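Local atomic coordinates of molybdopterin adenylyltransferase (Helicobacter pylori, PDB entry 4XCW), a protein that catalyses the adenylylation of molybdopterin with ATP, probably activating the pterin for metal insertion during molybdenum cofactor biosynthesis. Residues 45-50 with 60-65; 121-126 with 130-135; 55-60 with 91-96. All coordinates share one frame; numbering follows the deposited sequence. Where two conformers were deposited one is given.

How the interactions relate
All three contacts belong to one alpha/beta domain. Interactions 1 and 3 use successive, overlapping parts of helix 53-66, with Leu60 in both. Their centres lie about 9 Å apart, and their segments alternate along the chain; interaction 2 follows later in the sequence. Interaction 1 joins the helix to the edge strand 42-49, interaction 3 joins it to the end of helix 86-93, and interaction 2 is the hairpin farther across the same sheet, its centre about 13 Å from that of interaction 1 and 10 Å from that of interaction 3. The Asp65–Arg126 salt bridge links helix 53-66 to the hairpin, and the pairing of Ile125 with Gln95 and Lys96 extends the sheet to its 96-97 edge.

Interaction 1: residues 45-50 with 60-65; sequences HYEIVA and LIKMCD
Lys62 reaches over from helix 53-66 to the carboxylate of Glu47 on strand 42-49, and the salt bridge between Lys62 NZ and Glu47 OE1 measures 2.9 Å. The ammonium takes the syn lone pair of OE1, the one on the side of the second oxygen. The two side chains meet at about a right angle: Glu47 stands extended from the strand, whereas Lys62 bends at its third torsion (chi3 54°), which turns the end of the chain toward the acid. Water 1 completes the polar cluster. It accepts a hydrogen bond from Lys62 NZ at 2.9 Å and gives a weak one to Glu47 OE2 at 3.4 Å. In the Ser59 conformer given, OG, one turn back on the helix, probably hydrogen-bonds this second oxygen as well.

Strand and helix run almost exactly antiparallel, 173° between short axes 10.2 Å apart, as expected for the first half of a beta-alpha-beta crossover; the chain leaves edge strand 42-49, returns through this helix and enters strand 71-75 beyond strand 6-13.

The apolar contact is made by Met63. Extended beyond CG, its chain slides past Glu47 in the opposite direction and lays its methyl on the strand, with Met63 CE 3.8 Å from Glu47 CB. The same methyl also meets the backbone, Met63 CE to His45 O being 3.4 Å. Met63 also packs on Val72, at the buried side of the helix. His45 turns its ring elsewhere, stacked on Tyr67 with NE2 hydrogen-bonded to His7.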
ATOM      1  N   HIS B  45     -15.308   7.327 -24.367  1.00 36.00           N
ATOM      2  CA  HIS B  45     -14.792   8.685 -24.469  1.00 37.47           C
ATOM      3  C   HIS B  45     -13.275   8.645 -24.436  1.00 34.52           C
ATOM      4  O   HIS B  45     -12.677   8.590 -23.364  1.00 29.82           O
ATOM      5  CB  HIS B  45     -15.332   9.551 -23.331  1.00 35.71           C
ATOM      6  CG  HIS B  45     -16.825   9.620 -23.293  1.00 38.67           C
ATOM      7  ND1 HIS B  45     -17.548  10.537 -24.024  1.00 40.67           N
ATOM      8  CD2 HIS B  45     -17.734   8.875 -22.621  1.00 36.79           C
ATOM      9  CE1 HIS B  45     -18.836  10.359 -23.799  1.00 44.60           C
ATOM     10  NE2 HIS B  45     -18.977   9.357 -22.950  1.00 38.52           N
ATOM     11  N   TYR B  46     -12.666   8.671 -25.616  1.00 39.71           N
ATOM     12  CA  TYR B  46     -11.229   8.460 -25.743  1.00 40.38           C
ATOM     13  C   TYR B  46     -10.492   9.767 -25.995  1.00 39.94           C
ATOM     14  O   TYR B  46     -10.925  10.585 -26.803  1.00 41.35           O
ATOM     15  CB  TYR B  46     -10.945   7.471 -26.875  1.00 44.86           C
ATOM     16  CG  TYR B  46      -9.479   7.306 -27.218  1.00 49.26           C
ATOM     17  CD1 TYR B  46      -8.620   6.612 -26.374  1.00 46.93           C
ATOM     18  CD2 TYR B  46      -8.957   7.830 -28.396  1.00 54.49           C
ATOM     19  CE1 TYR B  46      -7.282   6.449 -26.689  1.00 45.81           C
ATOM     20  CE2 TYR B  46      -7.619   7.671 -28.721  1.00 55.22           C
ATOM     21  CZ  TYR B  46      -6.787   6.980 -27.860  1.00 51.11           C
ATOM     22  OH  TYR B  46      -5.457   6.814 -28.173  1.00 50.69           O
ATOM     23  N   GLU B  47      -9.378   9.956 -25.296  1.00 36.16           N
ATOM     24  CA  GLU B  47      -8.547  11.139 -25.472  1.00 41.10           C
ATOM     25  C   GLU B  47      -7.079  10.792 -25.306  1.00 36.06           C
ATOM     26  O   GLU B  47      -6.716  10.016 -24.424  1.00 33.56           O
ATOM     27  CB  GLU B  47      -8.924  12.231 -24.468  1.00 46.88           C
ATOM     28  CG  GLU B  47     -10.191  12.984 -24.801  1.00 57.77           C
ATOM     29  CD  GLU B  47     -10.367  14.224 -23.945  1.00 62.43           C
ATOM     30  OE1 GLU B  47     -11.365  14.946 -24.152  1.00 70.16           O
ATOM     31  OE2 GLU B  47      -9.509  14.476 -23.072  1.00 55.10           O
ATOM     32  N   ILE B  48      -6.247  11.369 -26.163  1.00 39.00           N
ATOM     33  CA  ILE B  48      -4.804  11.288 -26.011  1.00 43.19           C
ATOM     34  C   ILE B  48      -4.326  12.583 -25.375  1.00 41.78           C
ATOM     35  O   ILE B  48      -4.596  13.665 -25.888  1.00 45.80           O
ATOM     36  CB  ILE B  48      -4.086  11.076 -27.358  1.00 48.73           C
ATOM     37  CG1 ILE B  48      -4.707   9.904 -28.116  1.00 53.41           C
ATOM     38  CG2 ILE B  48      -2.593  10.852 -27.142  1.00 48.58           C
ATOM     39  CD1 ILE B  48      -4.006   9.582 -29.426  1.00 58.84           C
ATOM     40  N   VAL B  49      -3.623  12.470 -24.258  1.00 36.87           N
ATOM     41  CA  VAL B  49      -3.178  13.645 -23.518  1.00 39.17           C
ATOM     42  C   VAL B  49      -1.676  13.579 -23.239  1.00 41.14           C
ATOM     43  O   VAL B  49      -1.145  12.518 -22.908  1.00 38.66           O
ATOM     44  CB  VAL B  49      -3.971  13.784 -22.198  1.00 41.09           C
ATOM     45  CG1 VAL B  49      -3.414  14.900 -21.329  1.00 43.92           C
ATOM     46  CG2 VAL B  49      -5.429  14.047 -22.509  1.00 43.61           C
ATOM     47  N   ALA B  50      -0.995  14.711 -23.396  1.00 39.37           N
ATOM     48  CA  ALA B  50       0.438  14.791 -23.123  1.00 41.61           C
ATOM     49  C   ALA B  50       0.753  14.480 -21.659  1.00 45.82           C
ATOM     50  O   ALA B  50      -0.114  14.582 -20.791  1.00 42.88           O
ATOM     51  CB  ALA B  50       0.968  16.167 -23.497  1.00 39.87           C
ATOM     52  N   LEU B  60      -9.291  13.866 -16.960  1.00 25.00           N
ATOM     53  CA  LEU B  60      -9.982  12.976 -16.034  1.00 24.41           C
ATOM     54  C   LEU B  60     -11.243  13.646 -15.492  1.00 26.43           C
ATOM     55  O   LEU B  60     -12.310  13.039 -15.427  1.00 26.25           O
ATOM     56  CB  LEU B  60      -9.066  12.578 -14.875  1.00 22.91           C
ATOM     57  CG  LEU B  60      -7.920  11.617 -15.186  1.00 23.08           C
ATOM     58  CD1 LEU B  60      -7.009  11.482 -13.979  1.00 22.48           C
ATOM     59  CD2 LEU B  60      -8.471  10.262 -15.601  1.00 22.58           C
ATOM     60  N   ILE B  61     -11.112  14.911 -15.110  1.00 29.53           N
ATOM     61  CA  ILE B  61     -12.236  15.635 -14.539  1.00 29.21           C
ATOM     62  C   ILE B  61     -13.357  15.772 -15.569  1.00 29.20           C
ATOM     63  O   ILE B  61     -14.532  15.609 -15.241  1.00 29.40           O
ATOM     64  CB  ILE B  61     -11.792  17.014 -14.009  1.00 31.63           C
ATOM     65  CG1 ILE B  61     -10.940  16.824 -12.750  1.00 30.71           C
ATOM     66  CG2 ILE B  61     -12.996  17.901 -13.713  1.00 34.17           C
ATOM     67  CD1 ILE B  61     -10.294  18.085 -12.235  1.00 32.38           C
ATOM     68  N   LYS B  62     -12.990  16.023 -16.821  1.00 29.70           N
ATOM     69  CA  LYS B  62     -13.982  16.179 -17.883  1.00 31.88           C
ATOM     70  C   LYS B  62     -14.714  14.859 -18.127  1.00 28.80           C
ATOM     71  O   LYS B  62     -15.932  14.838 -18.299  1.00 33.28           O
ATOM     72  CB  LYS B  62     -13.318  16.682 -19.173  1.00 34.33           C
ATOM     73  CG  LYS B  62     -14.258  16.812 -20.367  1.00 42.72           C
ATOM     74  CD  LYS B  62     -13.598  17.571 -21.514  1.00 51.59           C
ATOM     75  CE  LYS B  62     -12.258  16.958 -21.896  1.00 53.34           C
ATOM     76  NZ  LYS B  62     -11.607  17.664 -23.039  1.00 59.05           N
ATOM     77  N   MET B  63     -13.974  13.754 -18.127  1.00 29.29           N
ATOM     78  CA  MET B  63     -14.588  12.450 -18.369  1.00 29.76           C
ATOM     79  C   MET B  63     -15.573  12.083 -17.259  1.00 30.68           C
ATOM     80  O   MET B  63     -16.675  11.598 -17.532  1.00 29.61           O
ATOM     81  CB  MET B  63     -13.518  11.367 -18.516  1.00 30.57           C
ATOM     82  CG  MET B  63     -12.703  11.472 -19.809  1.00 33.15           C
ATOM     83  SD  MET B  63     -11.354  10.259 -19.871  1.00 31.47           S
ATOM     84  CE  MET B  63     -10.661  10.585 -21.492  1.00 26.92           C
ATOM     85  N   CYS B  64     -15.184  12.334 -16.010  1.00 26.42           N
ATOM     86  CA  CYS B  64     -16.063  12.066 -14.872  1.00 27.96           C
ATOM     87  C   CYS B  64     -17.241  13.036 -14.807  1.00 31.27           C
ATOM     88  O   CYS B  64     -18.402  12.616 -14.721  1.00 32.09           O
ATOM     89  CB  CYS B  64     -15.283  12.138 -13.557  1.00 25.91           C
ATOM     90  SG  CYS B  64     -13.997  10.905 -13.384  1.00 26.75           S
ATOM     91  N   ASP B  65     -16.937  14.333 -14.844  1.00 30.75           N
ATOM     92  CA  ASP B  65     -17.937  15.363 -14.570  1.00 33.87           C
ATOM     93  C   ASP B  65     -18.828  15.704 -15.765  1.00 37.45           C
ATOM     94  O   ASP B  65     -20.048  15.807 -15.621  1.00 41.60           O
ATOM     95  CB  ASP B  65     -17.263  16.648 -14.078  1.00 34.75           C
ATOM     96  CG  ASP B  65     -16.541  16.471 -12.749  1.00 34.68           C
ATOM     97  OD1 ASP B  65     -16.402  15.322 -12.278  1.00 31.50           O
ATOM     98  OD2 ASP B  65     -16.107  17.498 -12.183  1.00 30.78           O
TER
HETATM   99  O   HOH W   1      -9.092  17.542 -21.627  1.00 57.25           O

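Interaction 2: residues 121-126 with 130-135; sequences QSAGIR and LIINLP
Asn133 OD1 accepts two hydrogen bonds from Ser122, one from the backbone N and one from the hydroxyl OG, both at 2.9 Å in the Ser122 conformer given (a second was deposited). The two donors arrive from the same face of the Asn133 amide, each tilted by about 25° from the carbonyl plane. In Ser122, chi1 of 58° places OG between N and the carbonyl carbon, where it reaches the same oxygen as its own backbone N. The other end of the amide is satisfied too: Asn133 ND2 donates to Thr74 and Thr90. Backbone joins in, since Asn133 N binds Ser122 O at 2.9 Å. The remaining acceptor, Asn133 O, takes Gln121 NE2 at 3.1 Å. That bond is bent, 136° at the hydrogen, with the donor well above the carbonyl plane and not on a lone pair; the Gln121 amide end also lies against Pro135.

Strands 123-126 and 129-134 form an antiparallel beta hairpin inside the mixed sheet of the probable molybdopterin-binding domain, with strand 129-134 also flanking the parallel strand 71-75. In the middle, Gly124 and Ile131 make a hydrogen-bonded pair: Gly124 N to Ile131 O and Ile131 N to Gly124 O, each 2.9 Å.

Their neighbours are non-hydrogen-bonded pairs whose side chains share the opposite face of the sheet. Ala123 CB touches Ile132 CG1 at 3.9 Å, and both side chains touch Phe101 of helix 99-110; Ile125 CD1 meets Leu130 CD1 at 3.7 Å near Cys155 of helix 152-158. Arg126, at the far end, points its guanidinium out of the pair, to Asp65 and to the backbone oxygen of Val93.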
ATOM      1  N   GLN B 121       0.587   2.296 -10.624  1.00 21.02           N
ATOM      2  CA  GLN B 121      -0.823   2.245 -11.041  1.00 21.67           C
ATOM      3  C   GLN B 121      -1.719   2.187  -9.827  1.00 24.96           C
ATOM      4  O   GLN B 121      -1.478   1.400  -8.916  1.00 23.98           O
ATOM      5  CB  GLN B 121      -1.115   1.035 -11.928  1.00 25.82           C
ATOM      6  CG  GLN B 121      -0.536   1.105 -13.324  1.00 26.38           C
ATOM      7  CD  GLN B 121      -0.521  -0.249 -14.005  1.00 28.05           C
ATOM      8  OE1 GLN B 121       0.483  -0.636 -14.604  1.00 32.15           O
ATOM      9  NE2 GLN B 121      -1.637  -0.977 -13.922  1.00 25.24           N
ATOM     10  N   SER B 122      -2.761   3.009  -9.823  1.00 21.80           N
ATOM     11  CA  SER B 122      -3.674   3.070  -8.690  0.50 23.10           C
ATOM     12  C   SER B 122      -5.120   3.143  -9.156  1.00 21.72           C
ATOM     13  O   SER B 122      -5.404   3.070 -10.352  1.00 24.82           O
ATOM     14  CB  SER B 122      -3.350   4.278  -7.815  0.50 26.78           C
ATOM     15  OG  SER B 122      -3.421   5.473  -8.575  0.50 28.40           O
ATOM     16  N   ALA B 123      -6.029   3.295  -8.203  1.00 19.87           N
ATOM     17  CA  ALA B 123      -7.434   3.480  -8.524  1.00 20.32           C
ATOM     18  C   ALA B 123      -8.084   4.295  -7.428  1.00 22.35           C
ATOM     19  O   ALA B 123      -7.632   4.280  -6.285  1.00 22.23           O
ATOM     20  CB  ALA B 123      -8.133   2.154  -8.695  1.00 21.07           C
ATOM     21  N   GLY B 124      -9.132   5.030  -7.784  1.00 19.20           N
ATOM     22  CA  GLY B 124      -9.820   5.856  -6.815  1.00 19.89           C
ATOM     23  C   GLY B 124     -11.199   6.262  -7.283  1.00 22.73           C
ATOM     24  O   GLY B 124     -11.594   5.988  -8.419  1.00 20.43           O
ATOM     25  N   ILE B 125     -11.927   6.938  -6.404  1.00 19.96           N
ATOM     26  CA  ILE B 125     -13.280   7.373  -6.691  1.00 22.44           C
ATOM     27  C   ILE B 125     -13.352   8.886  -6.835  1.00 22.39           C
ATOM     28  O   ILE B 125     -12.842   9.610  -5.994  1.00 20.88           O
ATOM     29  CB  ILE B 125     -14.247   6.947  -5.574  1.00 20.94           C
ATOM     30  CG1 ILE B 125     -14.173   5.440  -5.348  1.00 22.41           C
ATOM     31  CG2 ILE B 125     -15.668   7.420  -5.889  1.00 22.91           C
ATOM     32  CD1 ILE B 125     -14.495   4.622  -6.593  1.00 22.52           C
ATOM     33  N   ARG B 126     -13.962   9.351  -7.922  1.00 24.64           N
ATOM     34  CA  ARG B 126     -14.383  10.744  -8.036  1.00 22.98           C
ATOM     35  C   ARG B 126     -15.886  10.768  -8.250  1.00 24.90           C
ATOM     36  O   ARG B 126     -16.367  10.423  -9.331  1.00 25.32           O
ATOM     37  CB  ARG B 126     -13.682  11.470  -9.188  1.00 24.42           C
ATOM     38  CG  ARG B 126     -14.151  12.917  -9.326  1.00 26.61           C
ATOM     39  CD  ARG B 126     -13.500  13.651 -10.499  1.00 26.55           C
ATOM     40  NE  ARG B 126     -14.047  15.002 -10.617  1.00 26.66           N
ATOM     41  CZ  ARG B 126     -13.532  16.062 -10.012  1.00 26.85           C
ATOM     42  NH1 ARG B 126     -12.441  15.936  -9.266  1.00 29.96           N
ATOM     43  NH2 ARG B 126     -14.099  17.250 -10.163  1.00 28.14           N
ATOM     44  N   LEU B 130     -15.419   5.577 -11.097  1.00 25.37           N
ATOM     45  CA  LEU B 130     -14.239   4.823 -10.703  1.00 20.93           C
ATOM     46  C   LEU B 130     -13.129   5.047 -11.725  1.00 20.16           C
ATOM     47  O   LEU B 130     -13.323   4.823 -12.915  1.00 21.65           O
ATOM     48  CB  LEU B 130     -14.551   3.329 -10.586  1.00 21.58           C
ATOM     49  CG  LEU B 130     -13.354   2.382 -10.391  1.00 22.97           C
ATOM     50  CD1 LEU B 130     -12.593   2.648  -9.103  1.00 23.42           C
ATOM     51  CD2 LEU B 130     -13.807   0.931 -10.437  1.00 24.96           C
ATOM     52  N   ILE B 131     -11.975   5.506 -11.252  1.00 20.48           N
ATOM     53  CA  ILE B 131     -10.809   5.689 -12.116  1.00 18.95           C
ATOM     54  C   ILE B 131      -9.740   4.651 -11.803  1.00 20.26           C
ATOM     55  O   ILE B 131      -9.365   4.463 -10.652  1.00 21.10           O
ATOM     56  CB  ILE B 131     -10.210   7.098 -11.961  1.00 19.78           C
ATOM     57  CG1 ILE B 131     -11.289   8.153 -12.180  1.00 16.95           C
ATOM     58  CG2 ILE B 131      -9.066   7.314 -12.956  1.00 21.88           C
ATOM     59  CD1 ILE B 131     -10.788   9.589 -11.977  1.00 19.73           C
ATOM     60  N   ILE B 132      -9.266   3.960 -12.834  1.00 18.65           N
ATOM     61  CA  ILE B 132      -8.210   2.964 -12.662  1.00 19.12           C
ATOM     62  C   ILE B 132      -7.098   3.210 -13.662  1.00 21.08           C
ATOM     63  O   ILE B 132      -7.374   3.393 -14.847  1.00 22.04           O
ATOM     64  CB  ILE B 132      -8.730   1.539 -12.870  1.00 22.47           C
ATOM     65  CG1 ILE B 132     -10.002   1.303 -12.057  1.00 25.49           C
ATOM     66  CG2 ILE B 132      -7.656   0.515 -12.506  1.00 21.94           C
ATOM     67  CD1 ILE B 132     -10.621  -0.049 -12.321  1.00 26.26           C
ATOM     68  N   ASN B 133      -5.850   3.192 -13.195  1.00 22.16           N
ATOM     69  CA  ASN B 133      -4.685   3.242 -14.084  1.00 20.20           C
ATOM     70  C   ASN B 133      -4.327   1.849 -14.597  1.00 22.82           C
ATOM     71  O   ASN B 133      -4.069   0.961 -13.798  1.00 24.72           O
ATOM     72  CB  ASN B 133      -3.461   3.814 -13.369  1.00 20.97           C
ATOM     73  CG  ASN B 133      -3.753   5.092 -12.609  1.00 22.35           C
ATOM     74  OD1 ASN B 133      -3.281   5.268 -11.484  1.00 24.27           O
ATOM     75  ND2 ASN B 133      -4.501   6.003 -13.225  1.00 22.46           N
ATOM     76  N   LEU B 134      -4.291   1.668 -15.916  1.00 23.40           N
ATOM     77  CA  LEU B 134      -3.978   0.370 -16.519  1.00 24.01           C
ATOM     78  C   LEU B 134      -2.548   0.370 -17.066  1.00 25.17           C
ATOM     79  O   LEU B 134      -1.925   1.424 -17.116  1.00 29.19           O
ATOM     80  CB  LEU B 134      -4.974   0.052 -17.638  1.00 25.16           C
ATOM     81  CG  LEU B 134      -6.445  -0.034 -17.251  1.00 25.95           C
ATOM     82  CD1 LEU B 134      -7.276  -0.409 -18.477  1.00 26.38           C
ATOM     83  CD2 LEU B 134      -6.632  -1.031 -16.107  1.00 26.02           C
ATOM     84  N   PRO B 135      -2.018  -0.806 -17.475  1.00 25.14           N
ATOM     85  CA  PRO B 135      -0.669  -0.807 -18.049  1.00 27.13           C
ATOM     86  C   PRO B 135      -0.638  -0.198 -19.443  1.00 31.95           C
ATOM     87  O   PRO B 135      -1.652   0.323 -19.911  1.00 32.01           O
ATOM     88  CB  PRO B 135      -0.302  -2.304 -18.113  1.00 30.77           C
ATOM     89  CG  PRO B 135      -1.261  -2.981 -17.192  1.00 26.94           C
ATOM     90  CD  PRO B 135      -2.517  -2.177 -17.275  1.00 26.25           C
TER

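Interaction 3: residues 55-60 with 91-96; sequences LIEKSL and KKVCQK
Glu57 OE2, which is salt-bridged to Arg53 one turn earlier in its helix, rests against the aliphatic start of Lys92, 3.3 Å from Lys92 CG. The other oxygen is nearly as close, with Glu57 OE1 3.4 Å from the same CG, and the CG methylene of Lys92 thus sits over the flat face of the carboxylate. The lysine chain bends at chi2 (55°) and carries the ammonium off from the acid; Lys92 NZ stops 6.1 Å from Glu57 OE1, too far for an ion pair, though its charge would probably still favour the carboxylate.

Below the carboxylate, Val93 splits its two methyls between neighbouring turns of the other helix. CG1 lies 3.8 Å from Glu57 CB, while CG2 sits 3.9 Å from Leu60 CD1, where the two side chains cross at about a right angle. Val93 and Leu60 both continue down onto Ile131 of strand 129-134.

Past Val93 the chain leaves the helix at Cys94, and Gln95 and Lys96 together face Ile125 in a classic beta bulge. Packed side by side, helix 53-66 and the end of 86-93 form part of the helical layer on the Ile131 face of the mixed sheet, as in the alpha/beta fold of MogA.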
ATOM      1  N   LEU B  55      -2.964  18.786 -17.473  1.00 33.35           N
ATOM      2  CA  LEU B  55      -3.745  18.348 -18.622  1.00 31.61           C
ATOM      3  C   LEU B  55      -4.416  17.007 -18.356  1.00 30.28           C
ATOM      4  O   LEU B  55      -5.569  16.789 -18.729  1.00 30.54           O
ATOM      5  CB  LEU B  55      -2.863  18.254 -19.869  1.00 34.29           C
ATOM      6  CG  LEU B  55      -2.550  19.578 -20.562  1.00 37.96           C
ATOM      7  CD1 LEU B  55      -1.724  19.345 -21.819  1.00 40.38           C
ATOM      8  CD2 LEU B  55      -3.840  20.317 -20.884  1.00 37.28           C
ATOM      9  N   ILE B  56      -3.699  16.099 -17.708  1.00 28.26           N
ATOM     10  CA  ILE B  56      -4.290  14.811 -17.368  1.00 24.88           C
ATOM     11  C   ILE B  56      -5.401  14.978 -16.328  1.00 24.41           C
ATOM     12  O   ILE B  56      -6.455  14.350 -16.430  1.00 26.81           O
ATOM     13  CB  ILE B  56      -3.228  13.834 -16.858  1.00 24.72           C
ATOM     14  CG1 ILE B  56      -2.202  13.581 -17.966  1.00 30.12           C
ATOM     15  CG2 ILE B  56      -3.873  12.528 -16.395  1.00 25.43           C
ATOM     16  CD1 ILE B  56      -1.361  12.343 -17.761  1.00 38.10           C
ATOM     17  N   GLU B  57      -5.178  15.844 -15.345  1.00 27.55           N
ATOM     18  CA  GLU B  57      -6.213  16.118 -14.346  1.00 27.29           C
ATOM     19  C   GLU B  57      -7.467  16.658 -15.016  1.00 27.08           C
ATOM     20  O   GLU B  57      -8.570  16.188 -14.760  1.00 29.34           O
ATOM     21  CB  GLU B  57      -5.718  17.115 -13.300  1.00 32.41           C
ATOM     22  CG  GLU B  57      -4.591  16.598 -12.424  1.00 32.76           C
ATOM     23  CD  GLU B  57      -4.155  17.608 -11.387  1.00 40.83           C
ATOM     24  OE1 GLU B  57      -4.905  18.582 -11.149  1.00 40.73           O
ATOM     25  OE2 GLU B  57      -3.064  17.424 -10.805  1.00 43.88           O
ATOM     26  N   LYS B  58      -7.288  17.659 -15.873  1.00 29.56           N
ATOM     27  CA  LYS B  58      -8.412  18.262 -16.578  1.00 30.60           C
ATOM     28  C   LYS B  58      -9.184  17.252 -17.411  1.00 29.96           C
ATOM     29  O   LYS B  58     -10.407  17.293 -17.463  1.00 32.31           O
ATOM     30  CB  LYS B  58      -7.921  19.400 -17.469  1.00 32.73           C
ATOM     31  CG  LYS B  58      -7.581  20.668 -16.711  1.00 41.65           C
ATOM     32  CD  LYS B  58      -7.109  21.755 -17.659  1.00 47.44           C
ATOM     33  CE  LYS B  58      -6.920  23.079 -16.939  1.00 53.91           C
ATOM     34  NZ  LYS B  58      -6.374  24.120 -17.850  1.00 61.45           N
ATOM     35  N   SER B  59      -8.468  16.347 -18.069  1.00 33.52           N
ATOM     36  CA  SER B  59      -9.096  15.316 -18.893  0.50 31.27           C
ATOM     37  C   SER B  59      -9.901  14.343 -18.043  1.00 29.40           C
ATOM     38  O   SER B  59     -11.043  14.021 -18.363  1.00 28.88           O
ATOM     39  CB  SER B  59      -8.042  14.553 -19.697  0.50 30.91           C
ATOM     40  OG  SER B  59      -8.647  13.564 -20.515  0.50 28.24           O
ATOM     41  N   LEU B  60      -9.291  13.866 -16.960  1.00 25.00           N
ATOM     42  CA  LEU B  60      -9.982  12.976 -16.034  1.00 24.41           C
ATOM     43  C   LEU B  60     -11.243  13.646 -15.492  1.00 26.43           C
ATOM     44  O   LEU B  60     -12.310  13.039 -15.427  1.00 26.25           O
ATOM     45  CB  LEU B  60      -9.066  12.578 -14.875  1.00 22.91           C
ATOM     46  CG  LEU B  60      -7.920  11.617 -15.186  1.00 23.08           C
ATOM     47  CD1 LEU B  60      -7.009  11.482 -13.979  1.00 22.48           C
ATOM     48  CD2 LEU B  60      -8.471  10.262 -15.601  1.00 22.58           C
ATOM     49  N   LYS B  91      -4.579  10.755  -8.275  1.00 25.17           N
ATOM     50  CA  LYS B  91      -4.766  10.995  -6.845  1.00 23.74           C
ATOM     51  C   LYS B  91      -5.332  12.382  -6.584  1.00 27.26           C
ATOM     52  O   LYS B  91      -6.127  12.594  -5.657  1.00 25.99           O
ATOM     53  CB  LYS B  91      -3.440  10.815  -6.098  1.00 31.99           C
ATOM     54  CG  LYS B  91      -3.570  10.937  -4.588  1.00 42.83           C
ATOM     55  CD  LYS B  91      -2.218  11.149  -3.921  1.00 49.83           C
ATOM     56  CE  LYS B  91      -1.256  10.007  -4.229  1.00 54.06           C
ATOM     57  NZ  LYS B  91       0.053  10.188  -3.537  1.00 60.61           N
ATOM     58  N   LYS B  92      -4.927  13.337  -7.413  1.00 24.35           N
ATOM     59  CA  LYS B  92      -5.352  14.717  -7.229  1.00 28.85           C
ATOM     60  C   LYS B  92      -6.860  14.882  -7.481  1.00 30.96           C
ATOM     61  O   LYS B  92      -7.534  15.654  -6.791  1.00 32.08           O
ATOM     62  CB  LYS B  92      -4.540  15.640  -8.150  1.00 32.03           C
ATOM     63  CG  LYS B  92      -4.948  17.104  -8.091  1.00 46.90           C
ATOM     64  CD  LYS B  92      -4.898  17.641  -6.669  1.00 54.29           C
ATOM     65  CE  LYS B  92      -5.556  19.009  -6.575  1.00 62.43           C
ATOM     66  NZ  LYS B  92      -5.741  19.442  -5.161  1.00 66.61           N
ATOM     67  N   VAL B  93      -7.403  14.150  -8.450  1.00 25.14           N
ATOM     68  CA  VAL B  93      -8.803  14.374  -8.816  1.00 30.05           C
ATOM     69  C   VAL B  93      -9.760  13.421  -8.098  1.00 29.24           C
ATOM     70  O   VAL B  93     -10.973  13.621  -8.143  1.00 27.99           O
ATOM     71  CB  VAL B  93      -9.027  14.259 -10.353  1.00 29.61           C
ATOM     72  CG1 VAL B  93      -8.042  15.145 -11.110  1.00 28.75           C
ATOM     73  CG2 VAL B  93      -8.922  12.822 -10.820  1.00 24.08           C
ATOM     74  N   CYS B  94      -9.226  12.390  -7.441  1.00 25.18           N
ATOM     75  CA  CYS B  94     -10.063  11.472  -6.674  1.00 25.38           C
ATOM     76  C   CYS B  94     -10.254  11.948  -5.246  1.00 28.07           C
ATOM     77  O   CYS B  94      -9.378  12.601  -4.681  1.00 30.41           O
ATOM     78  CB  CYS B  94      -9.464  10.069  -6.647  1.00 23.57           C
ATOM     79  SG  CYS B  94      -9.588   9.225  -8.202  1.00 25.74           S
ATOM     80  N   GLN B  95     -11.401  11.605  -4.667  1.00 26.59           N
ATOM     81  CA  GLN B  95     -11.701  11.948  -3.280  1.00 26.96           C
ATOM     82  C   GLN B  95     -11.306  10.825  -2.310  1.00 29.80           C
ATOM     83  O   GLN B  95     -10.944  11.084  -1.159  1.00 34.62           O
ATOM     84  CB  GLN B  95     -13.190  12.273  -3.138  1.00 34.12           C
ATOM     85  CG  GLN B  95     -13.652  13.411  -4.037  1.00 41.65           C
ATOM     86  CD  GLN B  95     -15.018  13.158  -4.649  1.00 43.89           C
ATOM     87  OE1 GLN B  95     -15.480  12.018  -4.715  1.00 37.31           O
ATOM     88  NE2 GLN B  95     -15.675  14.225  -5.095  1.00 48.87           N
ATOM     89  N   LYS B  96     -11.397   9.587  -2.786  1.00 26.43           N
ATOM     90  CA  LYS B  96     -11.008   8.382  -2.042  1.00 24.99           C
ATOM     91  C   LYS B  96     -10.159   7.491  -2.931  1.00 25.54           C
ATOM     92  O   LYS B  96     -10.565   7.199  -4.053  1.00 28.60           O
ATOM     93  CB  LYS B  96     -12.225   7.566  -1.601  1.00 26.31           C
ATOM     94  CG  LYS B  96     -13.083   8.128  -0.496  1.00 37.14           C
ATOM     95  CD  LYS B  96     -14.189   7.123  -0.184  1.00 40.81           C
ATOM     96  CE  LYS B  96     -15.037   7.537   1.013  1.00 48.30           C
ATOM     97  NZ  LYS B  96     -15.920   8.703   0.719  1.00 52.38           N
TER